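Local coordinates for penicillin-binding protein (Bacillus halodurans, PDB 3TG9), which probably binds penicillin-type beta-lactam antibiotics through an active-site serine in a serine beta-lactamase-like domain, at residues V232-M245 with S300-C313. Sequence-based numbering, arbitrary orientation.
Sequences VTAEDMMKLWLALM and SAFYPTSNGIVVVC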
loop_
_atom_site.group_PDB
_atom_site.type_symbol
_atom_site.label_atom_id
_atom_site.label_comp_id
_atom_site.label_asym_id
_atom_site.label_seq_id
_atom_site.Cartn_x
_atom_site.Cartn_y
_atom_site.Cartn_z
ATOM N N VAL B 232 -13.614 -3.773 11.742
ATOM C CA VAL B 232 -14.755 -4.578 12.146
ATOM C C VAL B 232 -15.768 -4.559 11.022
ATOM O O VAL B 232 -15.650 -3.760 10.091
ATOM C CB VAL B 232 -15.452 -4.012 13.409
ATOM C CG1 VAL B 232 -14.484 -3.940 14.582
ATOM C CG2 VAL B 232 -16.050 -2.651 13.112
ATOM N N THR B 233 -16.754 -5.449 11.115
ATOM C CA THR B 233 -17.967 -5.366 10.311
ATOM C C THR B 233 -19.008 -4.647 11.164
ATOM O O THR B 233 -18.886 -4.619 12.389
ATOM C CB THR B 233 -18.519 -6.761 9.992
ATOM O OG1 THR B 233 -18.815 -7.438 11.219
ATOM C CG2 THR B 233 -17.507 -7.584 9.191
ATOM N N ALA B 234 -20.030 -4.077 10.526
ATOM C CA ALA B 234 -21.084 -3.359 11.246
ATOM C C ALA B 234 -21.665 -4.201 12.372
ATOM O O ALA B 234 -21.863 -3.715 13.493
ATOM C CB ALA B 234 -22.190 -2.926 10.287
ATOM N N GLU B 235 -21.943 -5.466 12.069
ATOM C CA GLU B 235 -22.580 -6.354 13.031
ATOM C C GLU B 235 -21.647 -6.801 14.157
ATOM O O GLU B 235 -22.092 -6.999 15.280
ATOM C CB GLU B 235 -23.218 -7.561 12.335
ATOM C CG GLU B 235 -24.035 -8.411 13.289
ATOM C CD GLU B 235 -24.884 -9.451 12.579
ATOM O OE1 GLU B 235 -24.671 -9.671 11.363
ATOM O OE2 GLU B 235 -25.762 -10.049 13.248
ATOM N N ASP B 236 -20.360 -6.965 13.871
ATOM C CA ASP B 236 -19.396 -7.147 14.954
ATOM C C ASP B 236 -19.349 -5.900 15.874
ATOM O O ASP B 236 -19.073 -6.015 17.065
ATOM C CB ASP B 236 -17.997 -7.465 14.410
ATOM C CG ASP B 236 -17.737 -8.964 14.275
ATOM O OD1 ASP B 236 -18.700 -9.758 14.365
ATOM O OD2 ASP B 236 -16.562 -9.352 14.092
ATOM N N MET B 237 -19.596 -4.712 15.333
ATOM C CA MET B 237 -19.637 -3.529 16.199
ATOM C C MET B 237 -20.915 -3.572 17.027
ATOM O O MET B 237 -20.912 -3.250 18.215
ATOM C CB MET B 237 -19.554 -2.214 15.422
ATOM C CG MET B 237 -19.385 -0.991 16.344
ATOM S SD MET B 237 -17.821 -1.070 17.256
ATOM C CE MET B 237 -18.136 0.031 18.650
ATOM N N MET B 238 -22.003 -3.992 16.398
ATOM C CA MET B 238 -23.241 -4.218 17.129
ATOM C C MET B 238 -23.000 -5.211 18.264
ATOM O O MET B 238 -23.389 -4.977 19.397
ATOM C CB MET B 238 -24.316 -4.755 16.191
ATOM C CG MET B 238 -25.656 -5.012 16.875
ATOM S SD MET B 238 -26.656 -6.184 15.961
ATOM C CE MET B 238 -26.000 -7.729 16.587
ATOM N N LYS B 239 -22.354 -6.326 17.961
ATOM C CA LYS B 239 -22.069 -7.323 18.988
ATOM C C LYS B 239 -21.194 -6.760 20.096
ATOM O O LYS B 239 -21.249 -7.231 21.230
ATOM C CB LYS B 239 -21.377 -8.554 18.392
ATOM C CG LYS B 239 -22.245 -9.390 17.460
ATOM C CD LYS B 239 -21.502 -10.653 17.025
ATOM C CE LYS B 239 -22.163 -11.309 15.819
ATOM N NZ LYS B 239 -23.657 -11.283 15.917
ATOM N N LEU B 240 -20.354 -5.781 19.768
ATOM C CA LEU B 240 -19.462 -5.226 20.778
ATOM C C LEU B 240 -20.232 -4.405 21.820
ATOM O O LEU B 240 -19.965 -4.497 23.021
ATOM C CB LEU B 240 -18.333 -4.394 20.155
ATOM C CG LEU B 240 -17.514 -3.764 21.289
ATOM C CD1 LEU B 240 -16.034 -3.948 21.160
ATOM C CD2 LEU B 240 -17.899 -2.296 21.511
ATOM N N TRP B 241 -21.181 -3.600 21.356
ATOM C CA TRP B 241 -22.037 -2.832 22.255
ATOM C C TRP B 241 -22.868 -3.778 23.132
ATOM O O TRP B 241 -22.954 -3.608 24.350
ATOM C CB TRP B 241 -22.975 -1.935 21.448
ATOM C CG TRP B 241 -22.353 -0.685 20.893
ATOM C CD1 TRP B 241 -22.194 -0.363 19.572
ATOM C CD2 TRP B 241 -21.823 0.422 21.640
ATOM N NE1 TRP B 241 -21.591 0.872 19.451
ATOM C CE2 TRP B 241 -21.356 1.376 20.705
ATOM C CE3 TRP B 241 -21.695 0.695 23.004
ATOM C CZ2 TRP B 241 -20.781 2.587 21.095
ATOM C CZ3 TRP B 241 -21.126 1.896 23.390
ATOM C CH2 TRP B 241 -20.673 2.829 22.437
ATOM N N LEU B 242 -23.487 -4.771 22.495
ATOM C CA LEU B 242 -24.286 -5.767 23.196
ATOM C C LEU B 242 -23.502 -6.422 24.327
ATOM O O LEU B 242 -23.928 -6.394 25.476
ATOM C CB LEU B 242 -24.797 -6.818 22.215
ATOM C CG LEU B 242 -25.814 -6.269 21.214
ATOM C CD1 LEU B 242 -26.257 -7.345 20.238
ATOM C CD2 LEU B 242 -27.015 -5.673 21.941
ATOM N N ALA B 243 -22.348 -6.993 24.007
ATOM C CA ALA B 243 -21.497 -7.614 25.022
ATOM C C ALA B 243 -21.109 -6.643 26.137
ATOM O O ALA B 243 -21.041 -7.032 27.303
ATOM C CB ALA B 243 -20.250 -8.210 24.380
ATOM N N LEU B 244 -20.836 -5.389 25.784
ATOM C CA LEU B 244 -20.474 -4.396 26.790
ATOM C C LEU B 244 -21.646 -4.130 27.749
ATOM O O LEU B 244 -21.492 -4.211 28.966
ATOM C CB LEU B 244 -20.004 -3.092 26.126
ATOM C CG LEU B 244 -19.604 -1.923 27.041
ATOM C CD1 LEU B 244 -18.411 -2.279 27.936
ATOM C CD2 LEU B 244 -19.310 -0.658 26.231
ATOM N N MET B 245 -22.812 -3.819 27.190
ATOM C CA MET B 245 -23.981 -3.474 27.990
ATOM C C MET B 245 -24.572 -4.655 28.752
ATOM O O MET B 245 -25.357 -4.460 29.668
ATOM C CB MET B 245 -25.058 -2.817 27.125
ATOM C CG MET B 245 -24.609 -1.512 26.488
ATOM S SD MET B 245 -23.768 -0.434 27.668
ATOM C CE MET B 245 -23.313 0.942 26.608
ATOM N N SER B 300 -20.650 5.256 15.788
ATOM C CA SER B 300 -21.430 4.182 16.377
ATOM C C SER B 300 -21.897 4.583 17.770
ATOM O O SER B 300 -21.200 5.312 18.478
ATOM C CB SER B 300 -20.610 2.898 16.426
ATOM O OG SER B 300 -21.446 1.772 16.579
ATOM N N ALA B 301 -23.075 4.097 18.162
ATOM C CA ALA B 301 -23.690 4.541 19.400
ATOM C C ALA B 301 -24.637 3.516 19.998
ATOM O O ALA B 301 -25.209 2.688 19.291
ATOM C CB ALA B 301 -24.420 5.854 19.175
ATOM N N PHE B 302 -24.785 3.585 21.315
ATOM C CA PHE B 302 -25.780 2.807 22.032
ATOM C C PHE B 302 -26.724 3.781 22.733
ATOM O O PHE B 302 -26.291 4.637 23.505
ATOM C CB PHE B 302 -25.110 1.898 23.055
ATOM C CG PHE B 302 -26.076 1.078 23.860
ATOM C CD1 PHE B 302 -26.538 1.532 25.083
ATOM C CD2 PHE B 302 -26.520 -0.151 23.396
ATOM C CE1 PHE B 302 -27.433 0.773 25.829
ATOM C CE2 PHE B 302 -27.414 -0.915 24.139
ATOM C CZ PHE B 302 -27.871 -0.452 25.351
ATOM N N TYR B 303 -28.014 3.655 22.450
ATOM C CA TYR B 303 -29.010 4.545 23.012
ATOM C C TYR B 303 -29.747 3.856 24.158
ATOM O O TYR B 303 -30.632 3.044 23.921
ATOM C CB TYR B 303 -29.982 4.984 21.918
ATOM C CG TYR B 303 -29.287 5.575 20.711
ATOM C CD1 TYR B 303 -29.108 6.942 20.584
ATOM C CD2 TYR B 303 -28.800 4.762 19.701
ATOM C CE1 TYR B 303 -28.472 7.485 19.478
ATOM C CE2 TYR B 303 -28.155 5.299 18.595
ATOM C CZ TYR B 303 -27.998 6.658 18.489
ATOM O OH TYR B 303 -27.353 7.187 17.389
ATOM N N PRO B 304 -29.368 4.182 25.406
ATOM C CA PRO B 304 -29.874 3.555 26.639
ATOM C C PRO B 304 -31.402 3.567 26.737
ATOM O O PRO B 304 -32.001 2.653 27.307
ATOM C CB PRO B 304 -29.286 4.434 27.753
ATOM C CG PRO B 304 -28.113 5.125 27.138
ATOM C CD PRO B 304 -28.459 5.309 25.686
ATOM N N THR B 305 -32.023 4.598 26.181
ATOM C CA THR B 305 -33.473 4.741 26.258
ATOM C C THR B 305 -34.187 3.612 25.528
ATOM O O THR B 305 -35.031 2.915 26.100
ATOM C CB THR B 305 -33.926 6.084 25.661
ATOM O OG1 THR B 305 -33.724 7.127 26.625
ATOM C CG2 THR B 305 -35.393 6.026 25.255
ATOM N N SER B 306 -33.841 3.437 24.260
ATOM C CA SER B 306 -34.527 2.478 23.416
ATOM C C SER B 306 -33.736 1.186 23.330
ATOM O O SER B 306 -34.123 0.260 22.620
ATOM C CB SER B 306 -34.733 3.075 22.027
ATOM O OG SER B 306 -33.670 3.962 21.704
ATOM N N ASN B 307 -32.641 1.119 24.083
ATOM C CA ASN B 307 -31.654 0.066 23.888
ATOM C C ASN B 307 -31.310 -0.076 22.412
ATOM O O ASN B 307 -31.187 -1.179 21.898
ATOM C CB ASN B 307 -32.135 -1.266 24.467
ATOM C CG ASN B 307 -31.666 -1.480 25.893
ATOM O OD1 ASN B 307 -31.519 -2.614 26.348
ATOM N ND2 ASN B 307 -31.418 -0.383 26.606
ATOM N N GLY B 308 -31.172 1.059 21.737
ATOM C CA GLY B 308 -30.859 1.069 20.322
ATOM C C GLY B 308 -29.366 0.992 20.080
ATOM O O GLY B 308 -28.577 1.374 20.940
ATOM N N ILE B 309 -28.985 0.470 18.919
ATOM C CA ILE B 309 -27.586 0.437 18.483
ATOM C C ILE B 309 -27.540 0.904 17.042
ATOM O O ILE B 309 -28.318 0.437 16.208
ATOM C CB ILE B 309 -26.982 -0.979 18.555
ATOM C CG1 ILE B 309 -26.917 -1.476 20.001
ATOM C CG2 ILE B 309 -25.589 -1.003 17.950
ATOM C CD1 ILE B 309 -26.500 -2.938 20.115
ATOM N N VAL B 310 -26.652 1.851 16.762
ATOM C CA VAL B 310 -26.393 2.289 15.394
ATOM C C VAL B 310 -24.901 2.116 15.085
ATOM O O VAL B 310 -24.044 2.316 15.942
ATOM C CB VAL B 310 -26.839 3.752 15.144
ATOM C CG1 VAL B 310 -26.527 4.178 13.711
ATOM C CG2 VAL B 310 -28.324 3.902 15.426
ATOM N N VAL B 311 -24.601 1.685 13.871
ATOM C CA VAL B 311 -23.221 1.531 13.440
ATOM C C VAL B 311 -23.145 2.070 12.033
ATOM O O VAL B 311 -23.882 1.623 11.163
ATOM C CB VAL B 311 -22.773 0.058 13.431
ATOM C CG1 VAL B 311 -21.321 -0.045 13.024
ATOM C CG2 VAL B 311 -22.992 -0.584 14.798
ATOM N N VAL B 312 -22.287 3.053 11.809
ATOM C CA VAL B 312 -22.032 3.519 10.451
ATOM C C VAL B 312 -20.550 3.374 10.109
ATOM O O VAL B 312 -19.708 4.079 10.663
ATOM C CB VAL B 312 -22.504 4.974 10.247
ATOM C CG1 VAL B 312 -22.353 5.380 8.800
ATOM C CG2 VAL B 312 -23.965 5.124 10.686
ATOM N N CYS B 313 -20.240 2.432 9.218
ATOM C CA CYS B 313 -18.879 2.244 8.721
ATOM C C CYS B 313 -18.790 2.779 7.296
ATOM O O CYS B 313 -19.689 2.554 6.493
ATOM C CB CYS B 313 -18.495 0.767 8.751
ATOM S SG CYS B 313 -18.378 0.025 10.389
#
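Trp241 of helix 234-245 lies against the hairpin of strands 300-303 and 308-313 and gives the contact its one hydrogen bond across. Its indole NE1 donates to Ser300 OG at 3.0 Å, with the oxygen only 5° out of the ring plane. That hydroxyl in turn donates to Val310 O, 2.7 Å from Ser300 OG, on a lone pair of a carbonyl that also takes Ala301 N. A small serine suits this spot: it relays a buried indole N-H to the backbone of the next strand. The Trp241 chi1 of -78° sets CG anti to the carbonyl carbon and directs the indole to the strand pair, where NE1 reaches Ser300. One face of the indole is covered by Ala301 C and Phe302 CB, the latter a CH-pi contact 4.0 Å from the centroid of the six-membered ring.

Beside it the packing is tightest where Ile309, whose branches reach different partners, sends CG2 to Trp241 CD1 and CD1 against Leu242 CD2 at 3.3 Å, closer than usual for two carbons. Leu242 and Met245 form the partly exposed side, still closely packed: Met245 CG sits over the centre of the Phe302 ring, 3.5 Å from its centroid, and SD, 4.5 Å from the same centroid, makes a Met-aromatic contact.

Toward the start of the helix, Val311 rests its two methyls on Met237 CB and Ala234 O; alanine's short side chain lets the backbones approach, Ala234 CA lying 5.8 Å from Val311 CA. Beyond, the contact is loose, Val232 CG2 staying 4.5 Å from Cys313 SG.

Such a helix laid on the antiparallel sheet is consistent with the serine beta-lactamase fold. Helix 58-70 packs on the helix through Met237, Leu240 and Trp241, strand 284-293 continues the sheet beside 300-303, and helix 320-330 covers Ala301, Val310 and Val312, which point away from helix 234-245.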